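PDB 3A32: probable threonyl-tRNA synthetase 1 from Aeropyrum pernix, which probably attaches threonine to tRNA(Thr) in two steps, activating the amino acid with ATP before transfer, and probably lacks the means to remove mischarged serine. Local coordinates for residues A[319-324]-A[330-335]; A[16-21]-A[323-328]; A[354-359]-A[406-411]; A[360-365]-A[433-438]; A[60-65]-A[311-316]. All blocks are in the same frame, centred on the assembly; numbering follows the deposited sequence.

Contact 1: A[319-324]-A[330-335]; sequences RFLGVY and GRMPFT
The phenol of Tyr-324 reaches from helix 317-327 to the backbone just beyond it: its OH donates a hydrogen bond to Arg-331 O, 2.7 Å away. The donor lies in the carbonyl plane, with a C=O...OH angle of 155°, and the same oxygen sits at the ring edge. Arg-328 NH1 donates to this hydroxyl as well, so the OH is gripped twice. With CG opposite the backbone N (chi1 -178°), the ring extends to where Pro-333 CD comes within 3.4 Å of the OH. Beside it Met-332 makes a Met-aromatic contact, SD lying 5.0 Å from the ring centroid of Tyr-324, oblique to the ring. The contact joins the helix that follows strand 306-316, the strand-helix pair of class II motif 3, to the linker toward the anticodon-binding domain. Bends at chi2 and chi3 of Met-332 bring its CE to Leu-321 CD1, 3.8 Å apart, side chains crossing at about a right angle. The guanidinium of Arg-331 leads the other way, to a salt bridge with Glu-392.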
# COMPACT_ATOMS: atom_id res chain seq x y z
N ARG A 319 9.84 -5.58 -13.00
CA ARG A 319 10.89 -6.31 -13.71
C ARG A 319 11.15 -7.63 -13.01
O ARG A 319 11.05 -8.69 -13.63
CB ARG A 319 12.18 -5.53 -13.80
CG ARG A 319 13.24 -6.23 -14.62
CD ARG A 319 14.59 -5.50 -14.63
NE ARG A 319 15.34 -6.00 -15.79
CZ ARG A 319 16.10 -7.11 -15.82
NH1 ARG A 319 16.34 -7.87 -14.72
NH2 ARG A 319 16.65 -7.46 -16.99
N PHE A 320 11.44 -7.56 -11.70
CA PHE A 320 11.60 -8.75 -10.84
C PHE A 320 10.48 -9.74 -11.06
O PHE A 320 10.74 -10.89 -11.18
CB PHE A 320 11.59 -8.41 -9.33
CG PHE A 320 12.02 -9.57 -8.49
CD1 PHE A 320 13.36 -9.75 -8.17
CD2 PHE A 320 11.09 -10.54 -8.10
CE1 PHE A 320 13.78 -10.89 -7.44
CE2 PHE A 320 11.49 -11.66 -7.36
CZ PHE A 320 12.83 -11.84 -7.04
N LEU A 321 9.24 -9.27 -11.02
CA LEU A 321 8.05 -10.11 -11.20
C LEU A 321 8.03 -10.73 -12.61
O LEU A 321 7.71 -11.91 -12.74
CB LEU A 321 6.77 -9.33 -10.89
CG LEU A 321 5.51 -10.17 -11.08
CD1 LEU A 321 5.45 -11.32 -10.05
CD2 LEU A 321 4.21 -9.31 -11.01
N GLY A 322 8.41 -9.97 -13.63
CA GLY A 322 8.50 -10.48 -14.99
C GLY A 322 9.43 -11.67 -15.11
O GLY A 322 9.08 -12.72 -15.67
N VAL A 323 10.64 -11.50 -14.58
CA VAL A 323 11.66 -12.52 -14.69
C VAL A 323 11.29 -13.69 -13.82
O VAL A 323 11.47 -14.83 -14.27
CB VAL A 323 13.03 -12.01 -14.28
CG1 VAL A 323 14.10 -13.18 -14.44
CG2 VAL A 323 13.42 -10.79 -15.14
N TYR A 324 10.74 -13.42 -12.61
CA TYR A 324 10.19 -14.48 -11.76
C TYR A 324 9.15 -15.35 -12.52
O TYR A 324 9.20 -16.56 -12.49
CB TYR A 324 9.57 -13.93 -10.44
CG TYR A 324 9.07 -15.07 -9.60
CD1 TYR A 324 9.88 -15.66 -8.59
CD2 TYR A 324 7.81 -15.62 -9.84
CE1 TYR A 324 9.42 -16.75 -7.84
CE2 TYR A 324 7.34 -16.69 -9.10
CZ TYR A 324 8.15 -17.27 -8.11
OH TYR A 324 7.66 -18.36 -7.43
N GLY A 330 5.04 -19.19 -14.26
CA GLY A 330 3.75 -18.75 -13.87
C GLY A 330 3.38 -19.18 -12.45
O GLY A 330 2.25 -18.92 -12.02
N ARG A 331 4.32 -19.78 -11.72
CA ARG A 331 4.04 -20.40 -10.41
C ARG A 331 4.43 -19.51 -9.24
O ARG A 331 5.60 -19.38 -8.91
CB ARG A 331 4.71 -21.77 -10.27
CG ARG A 331 4.25 -22.78 -11.31
CD ARG A 331 2.77 -23.25 -11.16
NE ARG A 331 2.38 -24.20 -12.21
CZ ARG A 331 1.26 -24.90 -12.23
NH1 ARG A 331 0.33 -24.78 -11.27
NH2 ARG A 331 1.05 -25.75 -13.23
N MET A 332 3.42 -18.88 -8.65
CA MET A 332 3.61 -17.91 -7.57
C MET A 332 3.66 -18.61 -6.21
O MET A 332 2.94 -19.63 -6.00
CB MET A 332 2.42 -16.92 -7.53
CG MET A 332 2.22 -16.10 -8.84
SD MET A 332 3.71 -15.17 -9.27
CE MET A 332 3.69 -13.91 -7.97
N PRO A 333 4.45 -18.03 -5.26
CA PRO A 333 4.39 -18.52 -3.87
C PRO A 333 2.99 -18.27 -3.31
O PRO A 333 2.34 -17.30 -3.72
CB PRO A 333 5.42 -17.65 -3.12
CG PRO A 333 5.84 -16.55 -4.08
CD PRO A 333 5.34 -16.86 -5.45
N PHE A 334 2.54 -19.12 -2.37
CA PHE A 334 1.19 -19.10 -1.86
C PHE A 334 0.68 -17.69 -1.51
O PHE A 334 -0.46 -17.35 -1.85
CB PHE A 334 1.03 -20.04 -0.66
CG PHE A 334 -0.34 -20.04 -0.05
CD1 PHE A 334 -1.30 -20.96 -0.46
CD2 PHE A 334 -0.64 -19.16 0.99
CE1 PHE A 334 -2.57 -20.99 0.14
CE2 PHE A 334 -1.91 -19.18 1.58
CZ PHE A 334 -2.89 -20.10 1.15
N THR A 335 1.51 -16.89 -0.83
CA THR A 335 1.06 -15.59 -0.33
C THR A 335 0.72 -14.59 -1.48
O THR A 335 -0.13 -13.69 -1.33
CB THR A 335 2.06 -15.00 0.71
OG1 THR A 335 2.13 -15.87 1.87
CG2 THR A 335 1.59 -13.67 1.22

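Contact 2: A[16-21]-A[323-328]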
# COMPACT_ATOMS: atom_id res chain seq x y z
N LEU A 16 -2.66 -15.42 -15.70
CA LEU A 16 -2.91 -15.35 -14.27
C LEU A 16 -3.77 -14.13 -13.92
O LEU A 16 -4.10 -13.92 -12.72
CB LEU A 16 -1.59 -15.22 -13.51
CG LEU A 16 -0.65 -16.42 -13.58
CD1 LEU A 16 0.74 -16.04 -13.14
CD2 LEU A 16 -1.24 -17.59 -12.74
N ASP A 17 -4.08 -13.33 -14.94
CA ASP A 17 -4.78 -12.04 -14.78
C ASP A 17 -4.01 -11.07 -13.83
O ASP A 17 -4.60 -10.28 -13.11
CB ASP A 17 -6.25 -12.26 -14.37
CG ASP A 17 -7.13 -10.97 -14.50
OD1 ASP A 17 -6.97 -10.18 -15.46
OD2 ASP A 17 -8.01 -10.76 -13.63
N ILE A 18 -2.68 -11.13 -13.84
CA ILE A 18 -1.87 -10.16 -13.13
C ILE A 18 -1.94 -8.83 -13.89
O ILE A 18 -2.04 -7.75 -13.29
CB ILE A 18 -0.41 -10.68 -12.96
CG1 ILE A 18 -0.39 -11.93 -12.07
CG2 ILE A 18 0.52 -9.56 -12.42
CD1 ILE A 18 1.02 -12.54 -11.84
N THR A 19 -1.91 -8.91 -15.22
CA THR A 19 -2.04 -7.68 -16.06
C THR A 19 -3.03 -7.82 -17.17
O THR A 19 -3.45 -8.93 -17.52
CB THR A 19 -0.69 -7.22 -16.72
OG1 THR A 19 -0.10 -8.33 -17.42
CG2 THR A 19 0.30 -6.76 -15.66
N VAL A 20 -3.44 -6.66 -17.69
CA VAL A 20 -4.12 -6.56 -18.97
C VAL A 20 -3.08 -6.56 -20.10
O VAL A 20 -2.09 -5.85 -20.04
CB VAL A 20 -5.00 -5.26 -19.03
CG1 VAL A 20 -5.71 -5.17 -20.42
CG2 VAL A 20 -6.03 -5.23 -17.89
N LYS A 21 -3.31 -7.36 -21.13
CA LYS A 21 -2.41 -7.42 -22.28
C LYS A 21 -2.61 -6.16 -23.15
O LYS A 21 -3.72 -5.81 -23.52
CB LYS A 21 -2.70 -8.70 -23.09
CG LYS A 21 -1.46 -9.38 -23.68
CD LYS A 21 -1.67 -10.87 -23.95
CE LYS A 21 -2.37 -11.08 -25.28
NZ LYS A 21 -2.41 -12.53 -25.77
N VAL A 323 10.64 -11.50 -14.58
CA VAL A 323 11.66 -12.52 -14.69
C VAL A 323 11.29 -13.69 -13.82
O VAL A 323 11.47 -14.83 -14.27
CB VAL A 323 13.03 -12.01 -14.28
CG1 VAL A 323 14.10 -13.18 -14.44
CG2 VAL A 323 13.42 -10.79 -15.14
N TYR A 324 10.74 -13.42 -12.61
CA TYR A 324 10.19 -14.48 -11.76
C TYR A 324 9.15 -15.35 -12.52
O TYR A 324 9.20 -16.56 -12.49
CB TYR A 324 9.57 -13.93 -10.44
CG TYR A 324 9.07 -15.07 -9.60
CD1 TYR A 324 9.88 -15.66 -8.59
CD2 TYR A 324 7.81 -15.62 -9.84
CE1 TYR A 324 9.42 -16.75 -7.84
CE2 TYR A 324 7.34 -16.69 -9.10
CZ TYR A 324 8.15 -17.27 -8.11
OH TYR A 324 7.66 -18.36 -7.43
N LEU A 325 8.21 -14.72 -13.19
CA LEU A 325 7.16 -15.48 -13.88
C LEU A 325 7.78 -16.42 -14.94
O LEU A 325 7.28 -17.51 -15.13
CB LEU A 325 6.08 -14.56 -14.51
CG LEU A 325 5.18 -13.84 -13.51
CD1 LEU A 325 4.42 -12.67 -14.23
CD2 LEU A 325 4.20 -14.85 -12.83
N GLU A 326 8.85 -15.99 -15.60
CA GLU A 326 9.55 -16.85 -16.53
C GLU A 326 10.34 -17.97 -15.87
O GLU A 326 10.11 -19.13 -16.19
CB GLU A 326 10.36 -16.04 -17.55
CG GLU A 326 9.41 -15.28 -18.55
CD GLU A 326 10.17 -14.25 -19.42
OE1 GLU A 326 11.40 -14.31 -19.37
OE2 GLU A 326 9.55 -13.38 -20.12
N HIS A 327 11.19 -17.64 -14.89
CA HIS A 327 11.97 -18.65 -14.18
C HIS A 327 11.06 -19.73 -13.54
O HIS A 327 11.44 -20.90 -13.52
CB HIS A 327 12.86 -17.98 -13.12
CG HIS A 327 13.71 -18.93 -12.33
ND1 HIS A 327 14.75 -19.65 -12.89
CD2 HIS A 327 13.69 -19.26 -11.02
CE1 HIS A 327 15.31 -20.40 -11.96
NE2 HIS A 327 14.67 -20.19 -10.82
N ARG A 328 9.88 -19.34 -13.07
CA ARG A 328 8.95 -20.27 -12.39
C ARG A 328 7.71 -20.63 -13.18
O ARG A 328 6.78 -21.19 -12.63
CB ARG A 328 8.56 -19.76 -11.02
CG ARG A 328 9.70 -19.93 -10.01
CD ARG A 328 9.47 -21.18 -9.17
NE ARG A 328 10.65 -21.56 -8.38
CZ ARG A 328 10.92 -21.10 -7.17
NH1 ARG A 328 10.10 -20.19 -6.61
NH2 ARG A 328 12.05 -21.50 -6.52
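Leu-325, on helix 317-327, rests its CD2 methyl on the touching ends of Leu-16 and Ile-18. Leu-16 CD1 is the nearer partner, 3.7 Å from Leu-325 CD2; the two side chains run antiparallel, flank to flank. Ile-18 instead meets Leu-325 tip to tip, its CD1 lying 4.1 Å from CD2 and 4.2 Å from CD1 of that leucine. The reach of Ile-18 comes from a chain stretched beyond CG1 (chi2 180°), while CG2 turns off beside the carbonyl carbon. Leu-325 carries CG opposite its own carbonyl carbon (chi1 -70°), an arrangement that Leu-16 repeats. No hydrogen bond crosses between the segments; the join is wholly aliphatic and buried. Between the two hydrophobic residues, Asp-17 has positive phi in a Schellman motif that ends helix 9-15, and its OD1 bonds to Ser-45 OG. Leu-325 also packs on His-9 and Ala-13, so helix 9-15 and the loop that follows it lie against helix 317-327, whose Tyr-324 touches Trp-276 of strand 273-284.

Contact 3: A[354-359]-A[406-411]; sequences REIEDL and KEVREK. With SO4 (sulfate ion), chain D.
Lys-406 NZ donates a hydrogen bond of 2.8 Å to O1 of a sulfate ion, which Arg-427 NH1 also binds. Bends at chi3 and chi4 turn the lysine chain alongside the anion, bringing its CD to 3.3 Å from sulfate O4. The ion probably came from the crystallisation liquor. Across the interface itself Val-408 carries the contact, pushing its two methyls against helix 353-369. Val-408 CG2 lies 3.8 Å from Ile-356 CG1, the side chains crossing at about a right angle, and 4.1 Å from Leu-359 CD2, which lies alongside. Val-408 CG1, the other branch, is turned opposite the backbone N (chi1 163°) and meets Glu-355 OE1 at 3.4 Å in a contact without a hydrogen bond. In the anticodon-binding domain this is a helix-helix packing: the short segments lie perpendicular, at 90°, with axes 9.8 Å apart. Both Leu-359 and Val-408 also rest on Ile-403 of strand 399-403, so both helices pack on the same strand residue of the domain's sheet. Toward solvent the carboxylate of Glu-355 has Lys-411 and Arg-409 nearby, its OE1 being 6.4 Å from Lys-411 NZ; at that distance any attraction would be diffuse.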
# COMPACT_ATOMS: atom_id res chain seq x y z
N ARG A 354 -25.04 -33.74 -4.24
CA ARG A 354 -25.63 -32.79 -3.35
C ARG A 354 -24.68 -32.55 -2.16
O ARG A 354 -24.44 -31.42 -1.76
CB ARG A 354 -27.00 -33.30 -2.90
CG ARG A 354 -27.71 -32.38 -1.95
CD ARG A 354 -28.88 -33.11 -1.34
NE ARG A 354 -28.53 -34.21 -0.42
CZ ARG A 354 -28.59 -35.51 -0.73
NH1 ARG A 354 -28.94 -35.92 -1.96
NH2 ARG A 354 -28.28 -36.43 0.18
N GLU A 355 -24.13 -33.64 -1.62
CA GLU A 355 -23.16 -33.55 -0.55
C GLU A 355 -21.84 -32.96 -1.07
O GLU A 355 -21.17 -32.24 -0.37
CB GLU A 355 -22.88 -34.93 -0.01
CG GLU A 355 -23.98 -35.54 0.79
CD GLU A 355 -23.59 -36.92 1.22
OE1 GLU A 355 -22.66 -37.03 2.07
OE2 GLU A 355 -24.18 -37.89 0.67
N ILE A 356 -21.45 -33.32 -2.29
CA ILE A 356 -20.26 -32.75 -2.95
C ILE A 356 -20.41 -31.23 -3.11
O ILE A 356 -19.49 -30.48 -2.80
CB ILE A 356 -20.03 -33.38 -4.34
CG1 ILE A 356 -19.60 -34.84 -4.20
CG2 ILE A 356 -19.08 -32.52 -5.18
CD1 ILE A 356 -19.56 -35.58 -5.49
N GLU A 357 -21.60 -30.81 -3.58
CA GLU A 357 -21.87 -29.40 -3.85
C GLU A 357 -21.90 -28.63 -2.54
O GLU A 357 -21.28 -27.58 -2.46
CB GLU A 357 -23.15 -29.22 -4.71
CG GLU A 357 -23.72 -27.78 -4.74
CD GLU A 357 -22.82 -26.78 -5.51
OE1 GLU A 357 -22.14 -27.20 -6.49
OE2 GLU A 357 -22.81 -25.57 -5.16
N ASP A 358 -22.56 -29.16 -1.52
CA ASP A 358 -22.59 -28.52 -0.22
C ASP A 358 -21.21 -28.48 0.47
O ASP A 358 -20.89 -27.50 1.13
CB ASP A 358 -23.65 -29.16 0.70
CG ASP A 358 -25.11 -29.01 0.16
OD1 ASP A 358 -25.37 -28.30 -0.85
OD2 ASP A 358 -26.02 -29.62 0.77
N LEU A 359 -20.43 -29.54 0.37
CA LEU A 359 -19.06 -29.53 0.89
C LEU A 359 -18.16 -28.47 0.22
O LEU A 359 -17.55 -27.64 0.91
CB LEU A 359 -18.42 -30.94 0.87
CG LEU A 359 -17.09 -31.11 1.65
CD1 LEU A 359 -17.22 -30.78 3.13
CD2 LEU A 359 -16.45 -32.51 1.45
N LYS A 406 -15.66 -39.94 -3.62
CA LYS A 406 -14.68 -40.63 -2.78
C LYS A 406 -14.30 -39.78 -1.57
O LYS A 406 -14.20 -40.28 -0.46
CB LYS A 406 -13.43 -40.92 -3.64
CG LYS A 406 -12.43 -41.85 -2.94
CD LYS A 406 -11.23 -42.30 -3.86
CE LYS A 406 -11.66 -42.70 -5.31
NZ LYS A 406 -11.00 -44.00 -5.87
N GLU A 407 -14.04 -38.49 -1.79
CA GLU A 407 -13.69 -37.55 -0.72
C GLU A 407 -14.81 -37.40 0.28
O GLU A 407 -14.59 -37.38 1.48
CB GLU A 407 -13.34 -36.15 -1.29
CG GLU A 407 -12.00 -36.09 -2.04
CD GLU A 407 -12.01 -36.90 -3.31
OE1 GLU A 407 -13.03 -36.92 -4.05
OE2 GLU A 407 -11.00 -37.54 -3.57
N VAL A 408 -16.02 -37.23 -0.22
CA VAL A 408 -17.17 -37.21 0.66
C VAL A 408 -17.35 -38.56 1.47
O VAL A 408 -17.56 -38.54 2.69
CB VAL A 408 -18.40 -36.92 -0.18
CG1 VAL A 408 -19.63 -37.27 0.56
CG2 VAL A 408 -18.39 -35.42 -0.66
N ARG A 409 -17.26 -39.71 0.81
CA ARG A 409 -17.54 -40.98 1.49
C ARG A 409 -16.44 -41.39 2.45
O ARG A 409 -16.69 -41.99 3.51
CB ARG A 409 -17.75 -42.07 0.46
CG ARG A 409 -19.05 -41.98 -0.28
CD ARG A 409 -18.92 -42.67 -1.64
NE ARG A 409 -20.23 -42.62 -2.29
CZ ARG A 409 -20.48 -43.03 -3.54
NH1 ARG A 409 -19.52 -43.56 -4.29
NH2 ARG A 409 -21.72 -42.92 -4.02
N GLU A 410 -15.19 -41.06 2.09
CA GLU A 410 -14.04 -41.45 2.93
C GLU A 410 -13.66 -40.40 3.92
O GLU A 410 -12.84 -40.66 4.82
CB GLU A 410 -12.84 -41.78 2.07
CG GLU A 410 -13.14 -42.96 1.21
CD GLU A 410 -12.04 -43.30 0.26
OE1 GLU A 410 -10.96 -42.65 0.31
OE2 GLU A 410 -12.29 -44.24 -0.55
N LYS A 411 -14.19 -39.18 3.73
CA LYS A 411 -13.92 -38.07 4.67
C LYS A 411 -12.46 -37.68 4.67
O LYS A 411 -11.87 -37.41 5.71
CB LYS A 411 -14.42 -38.37 6.10
CG LYS A 411 -15.95 -38.50 6.19
CD LYS A 411 -16.72 -37.19 6.45
CE LYS A 411 -18.23 -37.39 6.19
NZ LYS A 411 -18.92 -38.52 7.02
S SO4 D . -7.43 -42.30 -4.96
O1 SO4 D . -8.31 -43.17 -5.73
O2 SO4 D . -6.83 -43.11 -3.88
O3 SO4 D . -6.42 -41.75 -5.85
O4 SO4 D . -8.19 -41.14 -4.48

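Contact 4: A[360-365]-A[433-438]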
# COMPACT_ATOMS: atom_id res chain seq x y z
N ALA A 360 -18.11 -28.49 -1.11
CA ALA A 360 -17.31 -27.54 -1.90
C ALA A 360 -17.67 -26.09 -1.60
O ALA A 360 -16.81 -25.26 -1.26
CB ALA A 360 -17.49 -27.84 -3.41
N SER A 361 -18.95 -25.79 -1.73
CA SER A 361 -19.53 -24.51 -1.41
C SER A 361 -19.22 -24.03 0.02
O SER A 361 -18.77 -22.89 0.23
CB SER A 361 -21.05 -24.59 -1.71
OG SER A 361 -21.73 -23.43 -1.27
N SER A 362 -19.43 -24.90 1.03
CA SER A 362 -19.09 -24.52 2.41
C SER A 362 -17.59 -24.30 2.64
O SER A 362 -17.20 -23.33 3.29
CB SER A 362 -19.59 -25.54 3.38
OG SER A 362 -20.98 -25.55 3.36
N ILE A 363 -16.76 -25.21 2.12
CA ILE A 363 -15.30 -25.00 2.19
C ILE A 363 -14.93 -23.67 1.53
O ILE A 363 -14.23 -22.87 2.12
CB ILE A 363 -14.47 -26.19 1.58
CG1 ILE A 363 -14.63 -27.47 2.44
CG2 ILE A 363 -12.97 -25.78 1.40
CD1 ILE A 363 -14.10 -28.77 1.78
N ALA A 364 -15.44 -23.40 0.33
CA ALA A 364 -15.15 -22.14 -0.37
C ALA A 364 -15.51 -20.95 0.47
O ALA A 364 -14.66 -20.06 0.68
CB ALA A 364 -15.87 -22.08 -1.72
N LYS A 365 -16.75 -20.91 0.99
CA LYS A 365 -17.18 -19.82 1.86
C LYS A 365 -16.30 -19.69 3.09
O LYS A 365 -15.96 -18.58 3.49
CB LYS A 365 -18.64 -19.98 2.35
CG LYS A 365 -19.70 -19.72 1.30
CD LYS A 365 -21.14 -20.19 1.81
CE LYS A 365 -22.15 -20.32 0.64
NZ LYS A 365 -21.65 -19.74 -0.67
N GLY A 433 -14.01 -34.02 9.54
CA GLY A 433 -15.25 -34.53 10.13
C GLY A 433 -16.43 -33.84 9.47
O GLY A 433 -17.38 -34.49 9.10
N ASP A 434 -16.36 -32.53 9.29
CA ASP A 434 -17.37 -31.81 8.52
C ASP A 434 -16.74 -30.58 7.85
O ASP A 434 -15.52 -30.39 7.94
CB ASP A 434 -18.54 -31.41 9.41
CG ASP A 434 -18.13 -30.46 10.54
OD1 ASP A 434 -17.02 -29.87 10.56
OD2 ASP A 434 -18.97 -30.29 11.43
N ALA A 435 -17.57 -29.75 7.22
CA ALA A 435 -17.09 -28.58 6.45
C ALA A 435 -16.16 -27.68 7.25
O ALA A 435 -15.10 -27.32 6.78
CB ALA A 435 -18.27 -27.78 5.87
N ALA A 436 -16.58 -27.31 8.44
CA ALA A 436 -15.84 -26.43 9.34
C ALA A 436 -14.48 -26.96 9.70
O ALA A 436 -13.50 -26.21 9.76
CB ALA A 436 -16.65 -26.20 10.62
N ASP A 437 -14.43 -28.25 10.00
CA ASP A 437 -13.22 -28.94 10.32
C ASP A 437 -12.28 -29.02 9.10
O ASP A 437 -11.05 -28.85 9.24
CB ASP A 437 -13.56 -30.34 10.84
CG ASP A 437 -12.39 -30.99 11.50
OD1 ASP A 437 -11.87 -30.41 12.51
OD2 ASP A 437 -11.97 -32.06 11.00
N ALA A 438 -12.84 -29.28 7.93
CA ALA A 438 -12.10 -29.20 6.67
C ALA A 438 -11.50 -27.80 6.47
O ALA A 438 -10.33 -27.70 6.11
CB ALA A 438 -12.99 -29.63 5.43
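Apolar packing joins the two segments, and the alanines on the 433-438 side let the backbones come close: the CA atoms of Ile-363 and Ala-435 are 5.8 Å apart. Ala-435 CB meets Ser-362 CB at 3.6 Å, carbon against carbon. One turn further along, Ala-438 CB lies against the end of Ile-363, 3.9 Å from its CD1 and 4.0 Å from its CG1. That branch of Ile-363 is set opposite the carbonyl carbon (chi1 -68°) and extends toward the second alanine. Hydrogen bonds stay within each segment's own neighbourhood. Ser-362 OG bonds back to Asp-358 O one turn earlier in its helix, leaving its CB to face Ala-435. Asp-434 OD1 accepts from Asp-437 N at 3.1 Å, a capping bond at the start of helix 435-457. Asp-437 OD2 in turn receives Gly-433 N at 3.2 Å, on the anti side, tilted from the carboxylate plane. Helix 435-457 thus starts against helix 353-369, whose Ala-360 and Ile-363 cover the sheet of the alpha/beta anticodon-binding domain.

Contact 5: A[60-65]-A[311-316]; sequences AKFHAR and RALLGS
His-63, Leu-313 and Arg-311 bury the most surface here, and the histidine ring is met by both of the others. Arg-311 NH1 donates to His-63 NE2 over 2.9 Å, an N-H...N angle of 139° making the bond rather bent. The donor lies in the plane of the imidazole at its edge, yet the guanidinium is turned 72° against the ring and His-63 NE2 lies tilted out of the Arg-311 guanidinium plane. Arg-311 gets there with CG wedged between the backbone N and the carbonyl carbon (chi1 53°) and bends at chi2 and chi3, folding back toward helix 48-65. Leu-313 enters beside this bond: its CD1 is 4.1 Å from His-63 NE2 and 4.0 Å from Phe-62 CE2, at the phenylalanine ring edge. Phe-62 CE2 lies over the rim of one face of the His-63 imidazole, and Phe-137 also stacks on it. Strand 306-316 belongs to the central, mostly antiparallel sheet of the class II core; His-310, next to Arg-311, binds zinc. Asp-163 O takes NH2 of Arg-311 and Tyr-68 OH pairs with NH1, while His-63 ND1 bonds to Leu-59 O. With ND1 facing a carbonyl and NE2 accepting from arginine, the imidazole is probably neutral and protonated on ND1.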
# COMPACT_ATOMS: atom_id res chain seq x y z
N ALA A 60 7.05 -3.44 3.30
CA ALA A 60 7.01 -2.37 4.29
C ALA A 60 7.25 -2.89 5.71
O ALA A 60 8.12 -2.39 6.42
CB ALA A 60 5.67 -1.57 4.21
N LYS A 61 6.48 -3.89 6.13
CA LYS A 61 6.64 -4.50 7.45
C LYS A 61 7.98 -5.18 7.67
O LYS A 61 8.55 -5.06 8.77
CB LYS A 61 5.48 -5.47 7.77
CG LYS A 61 4.11 -4.75 7.84
CD LYS A 61 2.92 -5.70 7.93
CE LYS A 61 1.66 -4.87 8.08
NZ LYS A 61 0.41 -5.68 8.17
N PHE A 62 8.48 -5.90 6.64
CA PHE A 62 9.84 -6.47 6.68
C PHE A 62 10.90 -5.40 6.97
O PHE A 62 11.75 -5.57 7.85
CB PHE A 62 10.21 -7.22 5.39
CG PHE A 62 11.67 -7.68 5.35
CD1 PHE A 62 12.14 -8.65 6.27
CD2 PHE A 62 12.56 -7.16 4.42
CE1 PHE A 62 13.50 -9.06 6.25
CE2 PHE A 62 13.91 -7.54 4.39
CZ PHE A 62 14.38 -8.52 5.30
N HIS A 63 10.80 -4.27 6.26
CA HIS A 63 11.71 -3.17 6.48
C HIS A 63 11.55 -2.49 7.80
O HIS A 63 12.55 -2.20 8.46
CB HIS A 63 11.68 -2.22 5.29
CG HIS A 63 12.39 -2.79 4.10
ND1 HIS A 63 11.79 -3.68 3.23
CD2 HIS A 63 13.66 -2.65 3.67
CE1 HIS A 63 12.64 -3.99 2.27
NE2 HIS A 63 13.80 -3.42 2.54
N ALA A 64 10.32 -2.27 8.23
CA ALA A 64 10.11 -1.70 9.57
C ALA A 64 10.72 -2.58 10.73
O ALA A 64 11.31 -2.05 11.67
CB ALA A 64 8.67 -1.39 9.78
N ARG A 65 10.64 -3.90 10.61
CA ARG A 65 11.21 -4.83 11.58
C ARG A 65 12.75 -4.91 11.61
O ARG A 65 13.34 -5.32 12.61
CB ARG A 65 10.64 -6.22 11.29
CG ARG A 65 9.20 -6.31 11.75
CD ARG A 65 8.38 -7.34 11.05
NE ARG A 65 8.89 -8.71 11.22
CZ ARG A 65 8.73 -9.46 12.32
NH1 ARG A 65 8.09 -8.98 13.39
NH2 ARG A 65 9.22 -10.71 12.32
N ARG A 311 19.77 1.76 -1.98
CA ARG A 311 19.75 0.29 -2.08
C ARG A 311 18.37 -0.24 -2.42
O ARG A 311 17.39 0.29 -1.95
CB ARG A 311 20.28 -0.35 -0.79
CG ARG A 311 19.63 0.07 0.55
CD ARG A 311 18.66 -0.98 1.12
NE ARG A 311 17.36 -1.10 0.43
CZ ARG A 311 16.40 -1.96 0.79
NH1 ARG A 311 16.58 -2.78 1.83
NH2 ARG A 311 15.26 -2.00 0.11
N ALA A 312 18.29 -1.27 -3.26
CA ALA A 312 17.05 -2.04 -3.39
C ALA A 312 17.44 -3.49 -3.28
O ALA A 312 18.56 -3.82 -3.61
CB ALA A 312 16.36 -1.74 -4.73
N LEU A 313 16.52 -4.38 -2.90
CA LEU A 313 16.77 -5.82 -2.88
C LEU A 313 16.32 -6.46 -4.17
O LEU A 313 17.05 -7.23 -4.74
CB LEU A 313 16.09 -6.53 -1.69
CG LEU A 313 16.23 -5.89 -0.28
CD1 LEU A 313 15.48 -6.72 0.75
CD2 LEU A 313 17.68 -5.68 0.18
N LEU A 314 15.10 -6.16 -4.62
CA LEU A 314 14.52 -6.68 -5.85
C LEU A 314 14.88 -5.76 -7.01
O LEU A 314 15.25 -6.22 -8.07
CB LEU A 314 12.99 -6.77 -5.72
CG LEU A 314 12.41 -7.50 -4.49
CD1 LEU A 314 10.84 -7.55 -4.49
CD2 LEU A 314 13.02 -8.89 -4.37
N GLY A 315 14.76 -4.44 -6.78
CA GLY A 315 15.02 -3.45 -7.85
C GLY A 315 13.70 -2.93 -8.37
O GLY A 315 12.88 -2.50 -7.59
N SER A 316 13.46 -2.99 -9.68
CA SER A 316 12.12 -2.81 -10.19
C SER A 316 11.32 -4.06 -9.83
O SER A 316 11.71 -5.17 -10.15
CB SER A 316 12.15 -2.59 -11.69
OG SER A 316 10.85 -2.70 -12.25

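Contacts 1, 2 and 5 lie in the buried catalytic part of the chain, whereas contacts 3 and 4 belong to the anticodon-binding domain, with centres about 40 and about 33 Å from that of the chain. Contacts 1 and 2 share helix 317-327 and touch, Met-332 SD meeting Leu-325 CD2 at 3.6 Å. Contact 5 precedes contact 1, lies inside the loop closed by contact 2, and meets contact 1 through Phe-320 and Leu-314. Contacts 3 and 4 both use helix 353-369. Hydrogen bonds cross contacts 1 and 5; contacts 2, 3 and 4 rely on apolar packing, contact 3 having a buried centre with an exposed glutamate at its rim and contact 4 being only partly buried.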